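Local coordinates for protein endoglucanase E (Clostridium thermocellum, PDB 2WAO) that probably deacetylates plant cell-wall polysaccharides with an esterase domain whose active site also binds cellulose chains, in an enzyme classed as an endo-1,4-beta-glucanase, at residues I173-I178 against M193-Y198; P197-L200 against G204-W207; I125-D130 against S157-T162; I178-N183 against V237-N242. All blocks are in the same frame, centred on the assembly; numbering follows the deposited sequence. Where two conformers were deposited one is given.

Overall arrangement
All four contacts lie in the GDSL-like, SGNH-type part of the chain. Contact 3 is the most central: helix 158-165 packs on strand 123-129 by wholly apolar touches between buried residues. Contact 1, also buried, starts from the neighbouring strand 168-174 of the same parallel sheet, but its main interaction is cationic and aromatic, and its turn borders the glycan pocket. It joins contact 3 through Tyr196 and Glu126. Contact 2 shares Pro197 and Tyr198 with contact 1 and is mainly a backbone-bonded bulged hairpin, partly open to solvent. Contact 4 shares Ile178 with contact 1 and rests its loop on helix 233-250, partly buried and apolar.

Contact 1: I173-I178 against M193-Y198; sequences IAWSGI and MDRYPY. With BGC (beta-D-glucopyranose), chain B; BGC (beta-D-glucopyranose), chain C; FMT (formic acid), chain D.
Arg195 lays its guanidinium flat on the indole of Trp175, the two planes only 14° apart. Its CZ stands 3.5 Å from the centroid of the Trp175 six-membered ring, a cation-pi contact over the face, and Arg195 NH2 comes within 3.3 Å of Trp175 CZ2. The CD methylene of Arg195 covers the same ring as a CH-pi contact. A bend in the arginine chain (chi2 -149°) carries the group across the indole, while Ile178 CD1 lies at the guanidinium edge, 3.8 Å from Arg195 CD. Separately, Ile173 CG2 meets the edge of the Tyr196 ring at CD1 (3.9 Å), and the hydroxyl of that tyrosine is hydrogen-bonded to Glu126. Farther out, Tyr202 packs edge-to-face with Trp175. A type II turn from Trp175 to Ile178 places Gly177 in the glycan pocket, where its N donates to O1 of a bound formic acid molecule (3.1 Å) and its CA lies 3.4 Å from O2 of the chain B glucose. Gly177 N, also bonded to Ser131 OG, is consistent with the oxyanion-hole glycine of SGNH hydrolases. No hydrogen bond joins the two segments; their attraction probably rests on the cation's electrostatics and polarisation over the indole, with dispersion.

Contact 2: P197-L200 against G204-W207; sequences PYTL and GVRW
Pro197 O receives Trp207 N in a short, nearly straight bond (2.8 Å, 169°). Close by, Val205 O takes the amide of Thr199 at 2.8 Å from Thr199 N, and that of Leu200 more weakly. Thr199 packs closely too: with OG1 beside its own backbone N (chi1 -58°), the hydroxyl oxygen sits in plane at the edge of the Trp207 ring, 3.3 Å from CE3. Leu200 CD1 and Val205 CG2 lie side by side, 3.9 Å apart, pointing the same way, and both side chains touch Asp18 of strand 17-18. The pairing is that of an antiparallel hairpin broken by bulges. The register slips by one residue between Tyr198 and Leu200, and at the turn Gly204, with positive phi, and Val205 both face Leu200 as a G1 beta bulge, their amides giving weak bonds to Leu200 O. The looser side belongs to exposed Arg206. Its extended chain runs obliquely to the phenol of Tyr198, whose CZ lies over a guanidinium face toward the rim, with the planes 58° apart. Arg206 NH2 comes within 3.1 Å of Tyr198 OH, but the angle is too poor for a hydrogen bond. Pro197 CB merely grazes Arg206 NH1, and a water bridges Pro197 O and Trp207 O.

Contact 3: I125-D130 against S157-T162; sequences IEFIGD and SYAAIT
Tyr158 O is gripped by two donors from the same residue, Thr162: its OG1 at 2.7 Å and, as the regular helical bond, its backbone N at 2.9 Å. They arrive from opposite faces of the carbonyl plane, the hydroxyl tilted 30° from it, so the threonine satisfies its own polar end within the helix and adds none to the interface. Immediately before Tyr158, Ser157, in one of its two conformers, caps the helix by accepting Ala160 N. Tyr158 N, near this helix start, is hydrogen-bonded to His316. Across the contact the chemistry is wholly apolar. Ala159 CB sits almost squarely over one face of Phe127, 3.3 Å from the ring centroid and 9° off its normal, a close CH-pi contact. The strand and helix belong to a beta-alpha-beta crossover of the parallel sheet: strand 123-129 leads through helix 158-165 to its neighbour 168-174, as expected of an SGNH hydrolase. Tyr158 turns its ring into the crowded position between backbone N and carbonyl carbon (chi1 72°), which places the phenol along the strand side of the helix. There its CE1 touches Phe127 CE1 at 4.0 Å, the two rings meeting obliquely with planes 84° apart, while the Ala159 methyl also lies over a face of the tyrosine ring. Phe127 also packs on Ala170 and Val218 of the flanking strands, and Met319 of helix 313-331 also touches Tyr158. Just past the strand, Asp130 caps Ile132 N at the start of helix 131-134.

Contact 4: I178-N183 against V237-N242; sequences IGLTMN and VTAYKN
This is a small apolar contact in which an irregular loop leans on a helix, its centre about 19 Å from the centre of the chain. Leu180 and Thr181, on the loop between strand 168-174 and helix 192-195, meet Ala239 and Tyr240 on helix 233-250. Leu180 carries most of it and divides its branches between two neighbours. CD1 presses on the Tyr240 ring, 3.4 Å from CD1 of the tyrosine, whereas CD2 lies against the helix backbone, 3.8 Å from Ala239 O. The first torsion of the leucine, with CG opposite the carbonyl carbon (chi1 -79°), directs the two methyls to these places. Leu180 CB itself rests on Ala239 CB at 3.9 Å. Thr181 adds its methyl alone: CG2 touches Ala239 CB at 4.1 Å. Tyr240 also touches Val276 and Val279 of helix 266-285, and Leu180 touches Ile192 and Phe236. Polar bonds shape the loop from within and from the side. Asn183 OD1 accepts Gly179 N in its carbonyl plane, at 3.3 Å, folding the segment back on itself. The carboxylate of Asp225 takes the amides of Leu180 and Thr181 with its two oxygens. The loop runs in sequence between Gly177 and Tyr184 of the glycan pocket, but the Thr181 side chain is about 14 Å from a bound glucose, and the contact is structural packing. No hydrogen bond crosses between the two segments, so their mutual attraction is one of dispersion and burial of methyl groups, while directional bonds to Asn183 and Asp225 set the loop's backbone shape.

Contact 1: I173-I178 against M193-Y198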
# COMPACT_ATOMS: atom_id res chain seq x y z
N ILE A 173 1.15 -3.76 -1.96
CA ILE A 173 0.53 -5.01 -2.36
C ILE A 173 -0.18 -5.57 -1.15
O ILE A 173 0.37 -6.39 -0.39
CB ILE A 173 1.56 -5.98 -3.03
CG1 ILE A 173 2.34 -5.24 -4.14
CG2 ILE A 173 0.81 -7.19 -3.55
CD1 ILE A 173 1.42 -4.49 -5.17
N ALA A 174 -1.42 -5.11 -0.95
CA ALA A 174 -2.10 -5.35 0.34
C ALA A 174 -3.58 -5.60 0.08
O ALA A 174 -4.17 -5.03 -0.82
CB ALA A 174 -1.89 -4.18 1.25
N TRP A 175 -4.16 -6.44 0.92
CA TRP A 175 -5.56 -6.87 0.73
C TRP A 175 -6.14 -7.06 2.11
O TRP A 175 -5.60 -7.84 2.91
CB TRP A 175 -5.56 -8.20 -0.03
CG TRP A 175 -6.93 -8.60 -0.52
CD1 TRP A 175 -7.93 -9.15 0.22
CD2 TRP A 175 -7.40 -8.52 -1.87
NE1 TRP A 175 -9.03 -9.41 -0.60
CE2 TRP A 175 -8.72 -9.04 -1.88
CE3 TRP A 175 -6.84 -8.03 -3.09
CZ2 TRP A 175 -9.52 -9.08 -3.06
CZ3 TRP A 175 -7.62 -8.08 -4.26
CH2 TRP A 175 -8.94 -8.62 -4.24
N SER A 176 -7.21 -6.32 2.42
CA SER A 176 -7.81 -6.36 3.77
C SER A 176 -8.27 -7.78 4.14
O SER A 176 -8.86 -8.48 3.31
CB SER A 176 -8.97 -5.38 3.88
OG SER A 176 -8.47 -4.09 4.18
N GLY A 177 -7.90 -8.21 5.34
CA GLY A 177 -8.27 -9.54 5.87
C GLY A 177 -7.41 -10.71 5.41
O GLY A 177 -7.67 -11.83 5.83
N ILE A 178 -6.41 -10.49 4.55
CA ILE A 178 -5.64 -11.59 3.99
C ILE A 178 -4.56 -12.07 4.99
O ILE A 178 -4.07 -11.27 5.81
CB ILE A 178 -4.96 -11.14 2.65
CG1 ILE A 178 -4.82 -12.35 1.71
CG2 ILE A 178 -3.61 -10.36 2.88
CD1 ILE A 178 -4.45 -11.95 0.26
N MET A 193 0.09 -15.28 -0.98
CA MET A 193 0.97 -15.75 -2.07
C MET A 193 0.21 -15.97 -3.37
O MET A 193 0.82 -15.98 -4.45
CB MET A 193 1.76 -16.99 -1.66
CG MET A 193 3.14 -16.64 -1.02
SD MET A 193 4.40 -16.10 -2.21
CE MET A 193 4.44 -17.52 -3.30
N ASP A 194 -1.11 -16.14 -3.26
CA ASP A 194 -1.98 -16.29 -4.43
C ASP A 194 -2.25 -14.94 -5.11
O ASP A 194 -2.50 -14.90 -6.32
CB ASP A 194 -3.32 -16.93 -4.06
CG ASP A 194 -3.19 -18.27 -3.30
OD1 ASP A 194 -2.34 -19.10 -3.69
OD2 ASP A 194 -3.98 -18.51 -2.31
N ARG A 195 -2.27 -13.83 -4.37
CA ARG A 195 -2.61 -12.52 -4.99
C ARG A 195 -1.36 -11.75 -5.41
O ARG A 195 -1.39 -10.94 -6.34
CB ARG A 195 -3.42 -11.68 -3.99
CG ARG A 195 -4.76 -12.36 -3.53
CD ARG A 195 -5.77 -11.33 -3.23
NE ARG A 195 -7.06 -11.75 -2.70
CZ ARG A 195 -8.13 -12.03 -3.47
NH1 ARG A 195 -8.03 -12.05 -4.80
NH2 ARG A 195 -9.29 -12.34 -2.88
N TYR A 196 -0.28 -12.00 -4.67
CA TYR A 196 1.00 -11.32 -4.86
C TYR A 196 1.50 -11.25 -6.33
O TYR A 196 2.04 -10.22 -6.69
CB TYR A 196 2.08 -11.92 -3.93
CG TYR A 196 3.44 -11.25 -4.00
CD1 TYR A 196 3.59 -9.88 -3.75
CD2 TYR A 196 4.58 -11.99 -4.32
CE1 TYR A 196 4.86 -9.26 -3.82
CE2 TYR A 196 5.83 -11.39 -4.37
CZ TYR A 196 5.96 -10.02 -4.10
OH TYR A 196 7.23 -9.42 -4.20
N PRO A 197 1.32 -12.32 -7.14
CA PRO A 197 1.78 -12.31 -8.56
C PRO A 197 1.05 -11.34 -9.51
O PRO A 197 1.45 -11.22 -10.69
CB PRO A 197 1.57 -13.78 -9.01
CG PRO A 197 1.46 -14.59 -7.70
CD PRO A 197 0.74 -13.63 -6.80
N TYR A 198 -0.04 -10.71 -9.04
CA TYR A 198 -0.95 -10.01 -9.97
C TYR A 198 -0.88 -8.48 -10.03
O TYR A 198 -0.66 -7.79 -9.02
CB TYR A 198 -2.41 -10.50 -9.79
CG TYR A 198 -2.53 -11.95 -10.17
CD1 TYR A 198 -2.60 -12.35 -11.51
CD2 TYR A 198 -2.49 -12.95 -9.18
CE1 TYR A 198 -2.64 -13.69 -11.87
CE2 TYR A 198 -2.56 -14.29 -9.51
CZ TYR A 198 -2.63 -14.65 -10.87
OH TYR A 198 -2.68 -15.97 -11.25
C2 BGC B . -12.72 -9.02 5.30
C3 BGC B . -12.68 -8.50 3.86
C4 BGC B . -13.69 -7.37 3.66
C5 BGC B . -13.39 -6.27 4.66
C6 BGC B . -14.27 -5.02 4.45
C1 BGC B . -12.66 -7.84 6.27
O2 BGC B . -11.66 -9.93 5.56
O3 BGC B . -12.84 -9.56 2.94
O4 BGC B . -13.52 -6.82 2.36
O5 BGC B . -13.64 -6.88 5.92
O6 BGC B . -15.52 -5.21 5.05
C2 BGC C . -13.68 -6.79 10.76
C3 BGC C . -13.88 -7.56 9.46
C4 BGC C . -12.66 -7.37 8.56
C5 BGC C . -11.39 -7.79 9.35
C6 BGC C . -10.08 -7.75 8.54
C1 BGC C . -12.37 -7.20 11.42
O2 BGC C . -14.82 -7.00 11.61
O3 BGC C . -15.05 -7.08 8.79
O4 BGC C . -12.90 -8.28 7.61
O5 BGC C . -11.30 -6.99 10.52
O6 BGC C . -9.86 -6.42 8.10
C FMT D . -5.48 -7.51 8.58
O1 FMT D . -6.61 -7.54 8.08
O2 FMT D . -5.06 -6.74 9.46

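Contact 2: P197-L200 against G204-W207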
# COMPACT_ATOMS: atom_id res chain seq x y z
N PRO A 197 1.32 -12.32 -7.14
CA PRO A 197 1.78 -12.31 -8.56
C PRO A 197 1.05 -11.34 -9.51
O PRO A 197 1.45 -11.22 -10.69
CB PRO A 197 1.57 -13.78 -9.01
CG PRO A 197 1.46 -14.59 -7.70
CD PRO A 197 0.74 -13.63 -6.80
N TYR A 198 -0.04 -10.71 -9.04
CA TYR A 198 -0.95 -10.01 -9.97
C TYR A 198 -0.88 -8.48 -10.03
O TYR A 198 -0.66 -7.79 -9.02
CB TYR A 198 -2.41 -10.50 -9.79
CG TYR A 198 -2.53 -11.95 -10.17
CD1 TYR A 198 -2.60 -12.35 -11.51
CD2 TYR A 198 -2.49 -12.95 -9.18
CE1 TYR A 198 -2.64 -13.69 -11.87
CE2 TYR A 198 -2.56 -14.29 -9.51
CZ TYR A 198 -2.63 -14.65 -10.87
OH TYR A 198 -2.68 -15.97 -11.25
N THR A 199 -1.01 -7.97 -11.24
CA THR A 199 -1.27 -6.54 -11.48
C THR A 199 -2.72 -6.26 -11.11
O THR A 199 -3.00 -5.34 -10.35
CB THR A 199 -1.05 -6.17 -12.96
OG1 THR A 199 0.29 -6.51 -13.31
CG2 THR A 199 -1.26 -4.67 -13.16
N LEU A 200 -3.62 -7.05 -11.68
CA LEU A 200 -5.05 -6.90 -11.43
C LEU A 200 -5.52 -8.24 -10.88
O LEU A 200 -5.76 -9.18 -11.64
CB LEU A 200 -5.81 -6.50 -12.70
CG LEU A 200 -5.24 -5.34 -13.54
CD1 LEU A 200 -5.99 -5.26 -14.87
CD2 LEU A 200 -5.28 -4.03 -12.76
N GLY A 204 -6.79 -11.67 -13.21
CA GLY A 204 -5.73 -12.60 -13.60
C GLY A 204 -4.63 -12.02 -14.47
O GLY A 204 -3.98 -12.76 -15.21
N VAL A 205 -4.42 -10.70 -14.42
CA VAL A 205 -3.33 -10.07 -15.22
C VAL A 205 -2.06 -10.13 -14.37
O VAL A 205 -2.00 -9.50 -13.32
CB VAL A 205 -3.66 -8.63 -15.63
CG1 VAL A 205 -2.44 -7.95 -16.33
CG2 VAL A 205 -4.89 -8.63 -16.54
N ARG A 206 -1.08 -10.91 -14.81
CA ARG A 206 0.17 -11.14 -14.07
C ARG A 206 1.10 -9.96 -14.16
O ARG A 206 1.24 -9.36 -15.23
CB ARG A 206 0.89 -12.37 -14.61
CG ARG A 206 0.15 -13.62 -14.20
CD ARG A 206 1.01 -14.86 -14.31
NE ARG A 206 0.34 -15.94 -13.59
CZ ARG A 206 0.75 -16.52 -12.46
NH1 ARG A 206 1.90 -16.19 -11.86
NH2 ARG A 206 -0.01 -17.48 -11.96
N TRP A 207 1.74 -9.65 -13.04
CA TRP A 207 2.75 -8.58 -12.93
C TRP A 207 4.14 -9.05 -13.39
O TRP A 207 4.57 -10.17 -13.06
CB TRP A 207 2.86 -8.14 -11.46
CG TRP A 207 3.91 -7.15 -11.20
CD1 TRP A 207 5.00 -7.31 -10.37
CD2 TRP A 207 4.00 -5.81 -11.74
NE1 TRP A 207 5.74 -6.17 -10.37
CE2 TRP A 207 5.17 -5.23 -11.19
CE3 TRP A 207 3.21 -5.05 -12.64
CZ2 TRP A 207 5.58 -3.90 -11.49
CZ3 TRP A 207 3.61 -3.74 -12.95
CH2 TRP A 207 4.80 -3.18 -12.36
O HOH W 1 3.78 -12.45 -11.79

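Contact 3: I125-D130 against S157-T162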
# COMPACT_ATOMS: atom_id res chain seq x y z
N ILE A 125 10.35 1.00 -2.77
CA ILE A 125 9.94 0.07 -1.68
C ILE A 125 8.71 -0.70 -2.19
O ILE A 125 7.89 -0.14 -2.93
CB ILE A 125 9.55 0.85 -0.42
CG1 ILE A 125 10.63 1.88 -0.06
CG2 ILE A 125 9.28 -0.11 0.76
CD1 ILE A 125 10.26 2.77 1.14
N GLU A 126 8.62 -1.99 -1.86
CA GLU A 126 7.35 -2.72 -2.05
C GLU A 126 6.90 -3.12 -0.64
O GLU A 126 7.67 -3.68 0.15
CB GLU A 126 7.54 -3.97 -2.89
CG GLU A 126 6.25 -4.78 -3.11
CD GLU A 126 6.46 -5.87 -4.13
OE1 GLU A 126 7.28 -6.75 -3.88
OE2 GLU A 126 5.78 -5.87 -5.19
N PHE A 127 5.61 -2.88 -0.38
CA PHE A 127 4.99 -3.29 0.87
C PHE A 127 4.08 -4.45 0.54
O PHE A 127 3.37 -4.43 -0.50
CB PHE A 127 4.13 -2.14 1.40
CG PHE A 127 4.94 -1.00 1.95
CD1 PHE A 127 5.21 -0.96 3.32
CD2 PHE A 127 5.43 0.00 1.11
CE1 PHE A 127 6.01 0.06 3.86
CE2 PHE A 127 6.22 1.06 1.66
CZ PHE A 127 6.49 1.05 3.02
N ILE A 128 4.09 -5.46 1.41
CA ILE A 128 3.18 -6.62 1.23
C ILE A 128 2.40 -6.77 2.51
O ILE A 128 2.98 -7.00 3.55
CB ILE A 128 4.02 -7.92 0.96
CG1 ILE A 128 4.92 -7.75 -0.26
CG2 ILE A 128 3.08 -9.18 0.76
CD1 ILE A 128 5.93 -8.92 -0.48
N GLY A 129 1.07 -6.66 2.47
CA GLY A 129 0.38 -6.68 3.73
C GLY A 129 -1.12 -6.86 3.66
O GLY A 129 -1.62 -7.39 2.69
N ASP A 130 -1.80 -6.45 4.73
CA ASP A 130 -3.23 -6.77 4.89
C ASP A 130 -3.96 -5.45 5.16
O ASP A 130 -3.61 -4.41 4.57
CB ASP A 130 -3.39 -7.84 6.00
CG ASP A 130 -2.70 -7.41 7.37
OD1 ASP A 130 -2.52 -6.16 7.64
OD2 ASP A 130 -2.38 -8.30 8.19
N SER A 157 -1.34 5.95 5.21
CA SER A 157 -0.87 4.68 5.76
C SER A 157 0.58 4.85 6.22
O SER A 157 1.32 5.73 5.72
CB SER A 157 -0.92 3.57 4.71
OG SER A 157 0.10 3.75 3.75
N TYR A 158 0.99 4.03 7.18
CA TYR A 158 2.41 4.07 7.62
C TYR A 158 3.31 3.86 6.41
O TYR A 158 4.44 4.41 6.38
CB TYR A 158 2.71 3.01 8.68
CG TYR A 158 2.74 1.61 8.13
CD1 TYR A 158 3.96 1.00 7.80
CD2 TYR A 158 1.54 0.90 7.89
CE1 TYR A 158 4.00 -0.27 7.26
CE2 TYR A 158 1.57 -0.39 7.34
CZ TYR A 158 2.80 -0.96 7.05
OH TYR A 158 2.90 -2.20 6.49
N ALA A 159 2.87 3.05 5.45
CA ALA A 159 3.66 2.74 4.27
C ALA A 159 3.88 3.99 3.39
O ALA A 159 5.02 4.30 2.97
CB ALA A 159 2.99 1.64 3.48
N ALA A 160 2.80 4.75 3.12
CA ALA A 160 2.93 5.93 2.27
C ALA A 160 3.73 7.02 2.96
O ALA A 160 4.54 7.74 2.33
CB ALA A 160 1.56 6.48 1.91
N ILE A 161 3.54 7.13 4.26
CA ILE A 161 4.20 8.19 5.00
C ILE A 161 5.74 7.87 5.05
O ILE A 161 6.61 8.78 4.84
CB ILE A 161 3.64 8.25 6.44
CG1 ILE A 161 2.17 8.71 6.47
CG2 ILE A 161 4.55 9.20 7.31
CD1 ILE A 161 1.49 8.41 7.84
N THR A 162 6.06 6.59 5.27
CA THR A 162 7.48 6.10 5.30
C THR A 162 8.14 6.38 3.91
O THR A 162 9.25 6.88 3.83
CB THR A 162 7.51 4.58 5.66
OG1 THR A 162 7.07 4.41 7.02
CG2 THR A 162 8.95 3.99 5.54

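Contact 4: I178-N183 against V237-N242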
# COMPACT_ATOMS: atom_id res chain seq x y z
N ILE A 178 -6.41 -10.49 4.55
CA ILE A 178 -5.64 -11.59 3.99
C ILE A 178 -4.56 -12.07 4.99
O ILE A 178 -4.07 -11.27 5.81
CB ILE A 178 -4.96 -11.14 2.65
CG1 ILE A 178 -4.82 -12.35 1.71
CG2 ILE A 178 -3.61 -10.36 2.88
CD1 ILE A 178 -4.45 -11.95 0.26
N GLY A 179 -4.18 -13.34 4.88
CA GLY A 179 -3.12 -13.87 5.73
C GLY A 179 -2.21 -14.79 4.94
O GLY A 179 -2.33 -14.94 3.69
N LEU A 180 -1.30 -15.41 5.68
CA LEU A 180 -0.39 -16.35 5.12
C LEU A 180 -1.00 -17.76 5.07
O LEU A 180 -0.70 -18.54 4.12
CB LEU A 180 0.89 -16.45 5.96
CG LEU A 180 1.78 -15.27 5.62
CD1 LEU A 180 2.72 -14.91 6.73
CD2 LEU A 180 2.55 -15.57 4.31
N THR A 181 -1.75 -18.12 6.12
CA THR A 181 -2.39 -19.49 6.16
C THR A 181 -3.91 -19.47 6.13
O THR A 181 -4.56 -20.53 5.91
CB THR A 181 -1.96 -20.30 7.44
OG1 THR A 181 -2.60 -19.74 8.58
CG2 THR A 181 -0.46 -20.27 7.61
N MET A 182 -4.48 -18.29 6.40
CA MET A 182 -5.93 -18.11 6.52
C MET A 182 -6.26 -16.64 6.36
O MET A 182 -5.40 -15.79 6.60
CB MET A 182 -6.43 -18.62 7.90
CG MET A 182 -5.85 -17.82 9.04
SD MET A 182 -6.32 -18.44 10.65
CE MET A 182 -7.98 -17.83 10.63
N ASN A 183 -7.49 -16.34 5.98
CA ASN A 183 -8.00 -14.99 5.98
C ASN A 183 -8.76 -14.74 7.27
O ASN A 183 -9.01 -15.66 8.03
CB ASN A 183 -8.87 -14.79 4.73
CG ASN A 183 -8.03 -14.95 3.48
OD1 ASN A 183 -6.89 -14.47 3.41
ND2 ASN A 183 -8.52 -15.76 2.56
N VAL A 237 5.06 -20.75 9.80
CA VAL A 237 6.46 -20.52 9.59
C VAL A 237 6.85 -20.92 8.16
O VAL A 237 7.55 -20.18 7.48
CB VAL A 237 7.31 -21.25 10.65
CG1 VAL A 237 8.82 -21.24 10.24
CG2 VAL A 237 7.11 -20.52 12.03
N THR A 238 6.37 -22.07 7.71
CA THR A 238 6.67 -22.48 6.31
C THR A 238 6.11 -21.49 5.27
O THR A 238 6.77 -21.19 4.30
CB THR A 238 6.21 -23.95 6.07
OG1 THR A 238 6.95 -24.82 6.95
CG2 THR A 238 6.47 -24.39 4.63
N ALA A 239 4.90 -21.00 5.50
CA ALA A 239 4.20 -20.07 4.61
C ALA A 239 5.00 -18.75 4.57
O ALA A 239 5.17 -18.17 3.50
CB ALA A 239 2.73 -19.82 5.09
N TYR A 240 5.46 -18.30 5.74
CA TYR A 240 6.20 -17.04 5.81
C TYR A 240 7.53 -17.20 5.07
O TYR A 240 7.88 -16.36 4.25
CB TYR A 240 6.39 -16.59 7.29
CG TYR A 240 6.52 -15.07 7.44
CD1 TYR A 240 5.66 -14.35 8.27
CD2 TYR A 240 7.52 -14.35 6.76
CE1 TYR A 240 5.75 -12.98 8.42
CE2 TYR A 240 7.60 -12.94 6.89
CZ TYR A 240 6.72 -12.27 7.70
OH TYR A 240 6.83 -10.90 7.84
N LYS A 241 8.25 -18.29 5.33
CA LYS A 241 9.48 -18.62 4.60
C LYS A 241 9.26 -18.70 3.08
O LYS A 241 10.08 -18.19 2.34
CB LYS A 241 10.13 -19.90 5.13
CG LYS A 241 10.68 -19.71 6.54
CD LYS A 241 11.24 -21.00 7.10
CE LYS A 241 12.01 -20.74 8.41
NZ LYS A 241 12.61 -22.01 9.00
N ASN A 242 8.16 -19.30 2.65
CA ASN A 242 7.82 -19.39 1.22
C ASN A 242 7.74 -18.00 0.60
O ASN A 242 8.25 -17.76 -0.51
CB ASN A 242 6.44 -20.04 1.06
CG ASN A 242 6.47 -21.55 1.16
OD1 ASN A 242 7.52 -22.19 1.01
ND2 ASN A 242 5.30 -22.14 1.39